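Long-range contact in syncytin-1 (Homo sapiens, PDB 5HA6), which is an endogenous retroviral envelope glycoprotein whose fusion subunit probably drives cell-cell membrane fusion by folding into a trimer of helical hairpins: residues A44-V48 with V100-R104. The protein carries 1 engineered substitution. Residues are numbered along the deposited sequence; the frame is centred on the assembly and turned at random.
Sequences ADSLV and VKEIR
Val100 sets its two methyl groups among Ala44, Leu47 and Val48, and this apolar group forms the centre of the contact. CG1 of Val100 lies 3.6 Å from CG2 of Val48, the two side chains crossing at about a right angle. CG1 of Val100 is also 4.0 Å from CB of Ala44. CG2 of Val100 turns to Leu47 and meets its CB at 3.7 Å. Further along, CD1 of Leu47 and CD1 of Ile103 touch more loosely, 4.3 Å apart.

The polar part is the salt bridge between Asp45 and Arg104. The arginine reaches across with its chain extended from CG to NE. CG1 of Val100 sits over one face of the guanidinium, towards its rim, while CB of Ala44 is 3.7 Å from NE of Arg104. NH2 of Arg104 then reaches OD1 of Asp45 at 2.7 Å, near the guanidinium plane. The hydrogen bond is weak, bent to 125° at the hydrogen, and the two flat groups are turned 71° apart. A water accepts from NE of Arg104 at 2.6 Å and also lies within hydrogen-bonding distance of OD1 of Asp45, to which it can donate. OD2 of Asp45 has a second cationic partner, Lys99 of the third subunit.

The two helix segments run antiparallel, at 166°, with axes 10.1 Å apart. Leu47 also packs on Leu47 of the third subunit and Leu50 of the second. Helix 93-115 thus lies against the long helix 25-71, which contributes to the trimer core. Three such hairpins make a six-helix bundle, consistent with the post-fusion state of class I fusion proteins.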
loop_
_atom_site.group_PDB
_atom_site.type_symbol
_atom_site.label_atom_id
_atom_site.label_comp_id
_atom_site.label_asym_id
_atom_site.label_seq_id
_atom_site.Cartn_x
_atom_site.Cartn_y
_atom_site.Cartn_z
ATOM N N ALA A 44 9.380 1.415 5.426
ATOM C CA ALA A 44 9.038 0.090 5.905
ATOM C C ALA A 44 7.817 0.140 6.811
ATOM O O ALA A 44 6.870 -0.672 6.660
ATOM C CB ALA A 44 10.229 -0.536 6.660
ATOM N N ASP A 45 7.841 1.080 7.766
ATOM C CA ASP A 45 6.679 1.271 8.639
ATOM C C ASP A 45 5.393 1.450 7.831
ATOM O O ASP A 45 4.324 0.835 8.147
ATOM C CB ASP A 45 6.861 2.478 9.582
ATOM C CG ASP A 45 7.869 2.214 10.726
ATOM O OD1 ASP A 45 8.358 1.068 10.874
ATOM O OD2 ASP A 45 8.158 3.179 11.487
ATOM N N SER A 46 5.472 2.296 6.805
ATOM C CA SER A 46 4.306 2.561 5.968
ATOM C C SER A 46 3.833 1.328 5.226
ATOM O O SER A 46 2.604 1.045 5.160
ATOM C CB SER A 46 4.606 3.702 4.990
ATOM O OG SER A 46 4.935 4.888 5.689
ATOM N N LEU A 47 4.773 0.589 4.646
ATOM C CA LEU A 47 4.417 -0.635 3.920
ATOM C C LEU A 47 3.698 -1.607 4.845
ATOM O O LEU A 47 2.664 -2.197 4.465
ATOM C CB LEU A 47 5.665 -1.310 3.311
ATOM C CG LEU A 47 6.385 -0.500 2.239
ATOM C CD1 LEU A 47 7.768 -1.146 1.940
ATOM C CD2 LEU A 47 5.576 -0.338 0.943
ATOM N N VAL A 48 4.211 -1.739 6.079
ATOM C CA VAL A 48 3.595 -2.641 7.034
ATOM C C VAL A 48 2.195 -2.211 7.341
ATOM O O VAL A 48 1.258 -3.054 7.395
ATOM C CB VAL A 48 4.423 -2.735 8.346
ATOM C CG1 VAL A 48 3.614 -3.384 9.463
ATOM C CG2 VAL A 48 5.685 -3.513 8.057
ATOM N N VAL A 100 9.782 -6.009 3.496
ATOM C CA VAL A 100 10.012 -5.129 4.656
ATOM C C VAL A 100 11.128 -5.635 5.559
ATOM O O VAL A 100 12.009 -4.861 5.966
ATOM C CB VAL A 100 8.732 -4.971 5.477
ATOM C CG1 VAL A 100 9.014 -4.324 6.849
ATOM C CG2 VAL A 100 7.709 -4.124 4.674
ATOM N N LYS A 101 11.100 -6.933 5.868
ATOM C CA LYS A 101 12.095 -7.471 6.772
ATOM C C LYS A 101 13.469 -7.414 6.112
ATOM O O LYS A 101 14.469 -7.128 6.788
ATOM C CB LYS A 101 11.709 -8.903 7.221
ATOM C CG LYS A 101 10.565 -8.917 8.296
ATOM C CD LYS A 101 10.105 -10.302 8.666
ATOM C CE LYS A 101 8.912 -10.278 9.636
ATOM N NZ LYS A 101 8.666 -11.606 10.233
ATOM N N GLU A 102 13.512 -7.639 4.793
ATOM C CA GLU A 102 14.773 -7.482 4.027
ATOM C C GLU A 102 15.307 -6.036 4.039
ATOM O O GLU A 102 16.497 -5.794 4.225
ATOM C CB GLU A 102 14.549 -7.927 2.581
ATOM C CG GLU A 102 14.448 -9.439 2.425
ATOM C CD GLU A 102 14.087 -9.815 0.982
ATOM O OE1 GLU A 102 14.362 -8.989 0.064
ATOM O OE2 GLU A 102 13.509 -10.905 0.767
ATOM N N ILE A 103 14.417 -5.077 3.838
ATOM C CA ILE A 103 14.786 -3.670 4.018
ATOM C C ILE A 103 15.333 -3.350 5.426
ATOM O O ILE A 103 16.358 -2.660 5.576
ATOM C CB ILE A 103 13.577 -2.786 3.705
ATOM C CG1 ILE A 103 13.253 -2.905 2.192
ATOM C CG2 ILE A 103 13.836 -1.370 4.136
ATOM C CD1 ILE A 103 11.947 -2.248 1.788
ATOM N N ARG A 104 14.640 -3.814 6.454
ATOM C CA ARG A 104 15.118 -3.634 7.815
ATOM C C ARG A 104 16.481 -4.341 8.058
ATOM O O ARG A 104 17.364 -3.795 8.784
ATOM C CB ARG A 104 14.018 -4.110 8.779
ATOM C CG ARG A 104 12.816 -3.103 8.788
ATOM C CD ARG A 104 11.708 -3.527 9.710
ATOM N NE ARG A 104 10.721 -2.454 9.823
ATOM C CZ ARG A 104 9.462 -2.634 10.195
ATOM N NH1 ARG A 104 9.008 -3.841 10.544
ATOM N NH2 ARG A 104 8.659 -1.594 10.255
HETATM O O HOH W 1 11.180 0.100 10.122
#